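PDB 5U02: glycosyl transferase from Staphylococcus aureus, which belongs to a family of bacterial glycosyltransferases and here comprises a helical linker region followed by two beta-rich C-terminal domains of the E-set clan. Local coordinates for residues G131-A143 against I151-G163. Numbering follows the deposited sequence.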
# COMPACT_ATOMS: atom_id res chain seq x y z
N GLY A 131 -21.36 -3.81 20.91
CA GLY A 131 -20.14 -3.99 21.67
C GLY A 131 -19.54 -5.38 21.63
O GLY A 131 -19.12 -5.91 22.66
N ILE A 132 -19.47 -5.97 20.45
CA ILE A 132 -18.99 -7.34 20.29
C ILE A 132 -17.50 -7.31 19.98
O ILE A 132 -17.08 -6.73 18.97
CB ILE A 132 -19.77 -8.08 19.19
CG1 ILE A 132 -21.28 -7.92 19.42
CG2 ILE A 132 -19.37 -9.54 19.13
CD1 ILE A 132 -22.14 -8.67 18.42
N ASP A 133 -16.70 -7.94 20.84
CA ASP A 133 -15.25 -7.97 20.66
C ASP A 133 -14.88 -8.69 19.36
O ASP A 133 -15.64 -9.50 18.82
CB ASP A 133 -14.58 -8.67 21.85
CG ASP A 133 -14.37 -7.75 23.03
OD1 ASP A 133 -14.63 -6.53 22.91
OD2 ASP A 133 -13.94 -8.23 24.10
N ILE A 134 -13.69 -8.38 18.85
CA ILE A 134 -13.18 -8.99 17.63
C ILE A 134 -12.05 -9.94 18.02
O ILE A 134 -11.00 -9.51 18.51
CB ILE A 134 -12.69 -7.94 16.62
CG1 ILE A 134 -13.75 -6.88 16.40
CG2 ILE A 134 -12.32 -8.62 15.31
CD1 ILE A 134 -13.54 -6.07 15.13
N ALA A 135 -12.28 -11.23 17.81
CA ALA A 135 -11.30 -12.26 18.12
C ALA A 135 -10.21 -12.32 17.05
O ALA A 135 -10.35 -11.75 15.96
CB ALA A 135 -11.99 -13.62 18.26
N LYS A 136 -9.12 -13.00 17.37
CA LYS A 136 -8.01 -13.10 16.45
C LYS A 136 -8.39 -13.93 15.23
O LYS A 136 -9.06 -14.96 15.36
CB LYS A 136 -6.80 -13.72 17.15
CG LYS A 136 -5.49 -13.01 16.87
CD LYS A 136 -4.45 -13.33 17.93
CE LYS A 136 -3.50 -14.42 17.45
NZ LYS A 136 -2.32 -14.54 18.36
N PRO A 137 -8.02 -13.50 14.02
CA PRO A 137 -8.33 -14.30 12.83
C PRO A 137 -7.52 -15.58 12.78
O PRO A 137 -6.37 -15.63 13.22
CB PRO A 137 -7.96 -13.38 11.67
CG PRO A 137 -6.96 -12.44 12.24
CD PRO A 137 -7.41 -12.20 13.66
N LYS A 138 -8.13 -16.62 12.24
CA LYS A 138 -7.41 -17.83 11.90
C LYS A 138 -6.74 -17.67 10.54
O LYS A 138 -7.37 -17.18 9.59
CB LYS A 138 -8.36 -19.04 11.88
CG LYS A 138 -9.00 -19.35 13.21
CD LYS A 138 -8.02 -20.01 14.17
CE LYS A 138 -8.73 -20.62 15.37
NZ LYS A 138 -7.80 -21.39 16.24
N VAL A 139 -5.47 -18.06 10.45
CA VAL A 139 -4.69 -17.88 9.23
C VAL A 139 -4.18 -19.24 8.78
O VAL A 139 -3.66 -20.01 9.59
CB VAL A 139 -3.53 -16.90 9.44
CG1 VAL A 139 -2.70 -16.79 8.16
CG2 VAL A 139 -4.05 -15.54 9.86
N LYS A 140 -4.31 -19.52 7.49
CA LYS A 140 -3.71 -20.71 6.89
C LYS A 140 -2.80 -20.27 5.75
O LYS A 140 -3.20 -19.45 4.91
CB LYS A 140 -4.79 -21.69 6.39
CG LYS A 140 -4.20 -22.94 5.74
CD LYS A 140 -5.21 -23.73 4.92
CE LYS A 140 -4.62 -25.09 4.55
NZ LYS A 140 -5.64 -26.06 4.07
N MET A 141 -1.57 -20.77 5.74
CA MET A 141 -0.62 -20.47 4.68
C MET A 141 -0.94 -21.38 3.50
O MET A 141 -0.54 -22.55 3.49
CB MET A 141 0.81 -20.64 5.17
CG MET A 141 1.89 -20.20 4.18
SD MET A 141 3.56 -20.49 4.81
CE MET A 141 3.58 -22.27 4.94
N THR A 142 -1.67 -20.86 2.52
CA THR A 142 -2.16 -21.68 1.42
C THR A 142 -1.19 -21.75 0.24
O THR A 142 -1.40 -22.58 -0.65
CB THR A 142 -3.53 -21.17 0.94
OG1 THR A 142 -3.55 -19.74 0.97
CG2 THR A 142 -4.65 -21.71 1.82
N ALA A 143 -0.15 -20.92 0.20
CA ALA A 143 0.90 -21.07 -0.79
C ALA A 143 2.21 -20.55 -0.22
O ALA A 143 2.22 -19.62 0.59
CB ALA A 143 0.57 -20.33 -2.10
N ILE A 151 10.25 -14.29 -2.64
CA ILE A 151 9.37 -15.22 -1.95
C ILE A 151 7.94 -14.82 -2.25
O ILE A 151 7.58 -13.64 -2.14
CB ILE A 151 9.63 -15.22 -0.43
CG1 ILE A 151 11.07 -15.63 -0.12
CG2 ILE A 151 8.63 -16.12 0.29
CD1 ILE A 151 11.50 -15.27 1.30
N VAL A 152 7.11 -15.79 -2.62
CA VAL A 152 5.69 -15.58 -2.85
C VAL A 152 4.93 -16.46 -1.86
O VAL A 152 5.04 -17.69 -1.92
CB VAL A 152 5.27 -15.89 -4.29
CG1 VAL A 152 3.79 -15.58 -4.51
CG2 VAL A 152 6.14 -15.11 -5.27
N THR A 153 4.17 -15.83 -0.96
CA THR A 153 3.40 -16.58 0.01
C THR A 153 1.97 -16.05 0.04
O THR A 153 1.73 -14.84 -0.07
CB THR A 153 4.03 -16.52 1.42
OG1 THR A 153 3.34 -17.42 2.28
CG2 THR A 153 3.95 -15.13 2.00
N GLU A 154 1.02 -16.98 0.16
CA GLU A 154 -0.39 -16.66 0.23
C GLU A 154 -0.91 -17.07 1.60
O GLU A 154 -0.73 -18.21 2.02
CB GLU A 154 -1.16 -17.39 -0.88
CG GLU A 154 -2.64 -17.06 -0.94
CD GLU A 154 -3.36 -17.93 -1.95
OE1 GLU A 154 -3.59 -19.12 -1.65
OE2 GLU A 154 -3.70 -17.42 -3.04
N LEU A 155 -1.54 -16.13 2.30
CA LEU A 155 -2.14 -16.38 3.60
C LEU A 155 -3.65 -16.21 3.47
O LEU A 155 -4.12 -15.18 2.99
CB LEU A 155 -1.59 -15.42 4.66
CG LEU A 155 -0.07 -15.51 4.84
CD1 LEU A 155 0.39 -14.56 5.92
CD2 LEU A 155 0.34 -16.94 5.15
N THR A 156 -4.39 -17.23 3.90
CA THR A 156 -5.85 -17.23 3.79
C THR A 156 -6.45 -17.10 5.19
O THR A 156 -6.18 -17.92 6.07
CB THR A 156 -6.34 -18.50 3.11
OG1 THR A 156 -5.83 -18.55 1.78
CG2 THR A 156 -7.86 -18.52 3.05
N LEU A 157 -7.25 -16.06 5.39
CA LEU A 157 -8.02 -15.90 6.62
C LEU A 157 -9.25 -16.78 6.52
O LEU A 157 -10.23 -16.42 5.86
CB LEU A 157 -8.40 -14.44 6.84
CG LEU A 157 -7.32 -13.37 6.70
CD1 LEU A 157 -7.85 -12.03 7.18
CD2 LEU A 157 -6.09 -13.77 7.48
N ASN A 158 -9.21 -17.95 7.16
CA ASN A 158 -10.34 -18.87 7.08
C ASN A 158 -11.52 -18.37 7.91
O ASN A 158 -12.68 -18.51 7.50
CB ASN A 158 -9.93 -20.27 7.53
CG ASN A 158 -9.29 -21.07 6.40
OD1 ASN A 158 -9.28 -20.65 5.25
ND2 ASN A 158 -8.77 -22.25 6.74
N GLU A 159 -11.25 -17.78 9.07
CA GLU A 159 -12.31 -17.28 9.93
C GLU A 159 -11.91 -15.92 10.48
O GLU A 159 -10.80 -15.74 10.98
CB GLU A 159 -12.62 -18.25 11.07
CG GLU A 159 -13.52 -19.40 10.65
CD GLU A 159 -13.94 -20.27 11.81
OE1 GLU A 159 -13.84 -19.81 12.97
OE2 GLU A 159 -14.39 -21.41 11.56
N PHE A 160 -12.84 -14.97 10.38
CA PHE A 160 -12.63 -13.60 10.84
C PHE A 160 -14.00 -12.95 10.93
O PHE A 160 -14.78 -13.02 9.98
CB PHE A 160 -11.71 -12.82 9.89
CG PHE A 160 -11.04 -11.64 10.52
CD1 PHE A 160 -11.00 -11.50 11.90
CD2 PHE A 160 -10.47 -10.65 9.73
CE1 PHE A 160 -10.39 -10.40 12.48
CE2 PHE A 160 -9.85 -9.55 10.31
CZ PHE A 160 -9.82 -9.43 11.69
N MET A 161 -14.28 -12.33 12.07
CA MET A 161 -15.61 -11.78 12.31
C MET A 161 -15.86 -10.47 11.60
O MET A 161 -16.82 -9.77 11.95
CB MET A 161 -15.85 -11.62 13.81
CG MET A 161 -16.32 -12.90 14.47
SD MET A 161 -16.53 -12.72 16.24
CE MET A 161 -15.05 -11.81 16.62
N ILE A 162 -15.04 -10.10 10.62
CA ILE A 162 -15.22 -8.85 9.90
C ILE A 162 -14.84 -9.05 8.44
O ILE A 162 -13.80 -9.66 8.14
CB ILE A 162 -14.42 -7.69 10.54
CG1 ILE A 162 -14.52 -6.43 9.66
CG2 ILE A 162 -13.00 -8.10 10.79
CD1 ILE A 162 -13.98 -5.16 10.30
N GLY A 163 -15.69 -8.56 7.54
CA GLY A 163 -15.52 -8.79 6.13
C GLY A 163 -14.38 -8.01 5.52
O GLY A 163 -13.83 -7.07 6.08
O HOH W 1 -12.66 -13.25 14.49
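The antiparallel beta hairpin of strands 138-146 and 150-159, with the chain leading into it, residues 134-137, beside F160 and M161, brings K140 and T156 together as a hydrogen-bonded pair. T156 N reaches K140 O at 2.7 Å in an almost straight bond (176°), and K140 N returns one to T156 O. Farther along, T142 and A143 both face E154, a classic beta bulge. E154 N donates to A143 O from above the carbonyl plane, whereas T153 OG1, carried anti to its backbone N (chi1 -172°), meets the same oxygen in that plane at 3.0 Å, so two donors grip A143 O. At the bulge the T142 side chain points toward the partner strand: T142 OG1 donates to the anti side of E154 OE1 at 2.7 Å and lies equally close to T156 OG1. The other carboxylate oxygen, E154 OE2, is hydrogen-bonded to Y206 OH of the second subunit, so the carboxylate is shared between the bulge and a neighbouring chain. On the opposite side of the hairpin V139, M141, L155 and L157 form an apolar row. V139 CG2 lies alongside L157 CD2, while L155 CD2 touches M141 CB at 3.7 Å. Before K138, P137 CB sits over one face of the F160 ring, offset toward its rim, in a CH-pi contact 3.8 Å from the ring centroid; I162 CG2 covers the other face. A water in the ring plane bridges A135 O and M161 N, and the M161 methyl CE presses against the backbone of the approaching chain, 3.2 Å from D133 O, with A135 CB also touching it. Strand 193-199 continues the sheet beyond 150-159; this is a bulged antiparallel hairpin, consistent with an E-set beta domain.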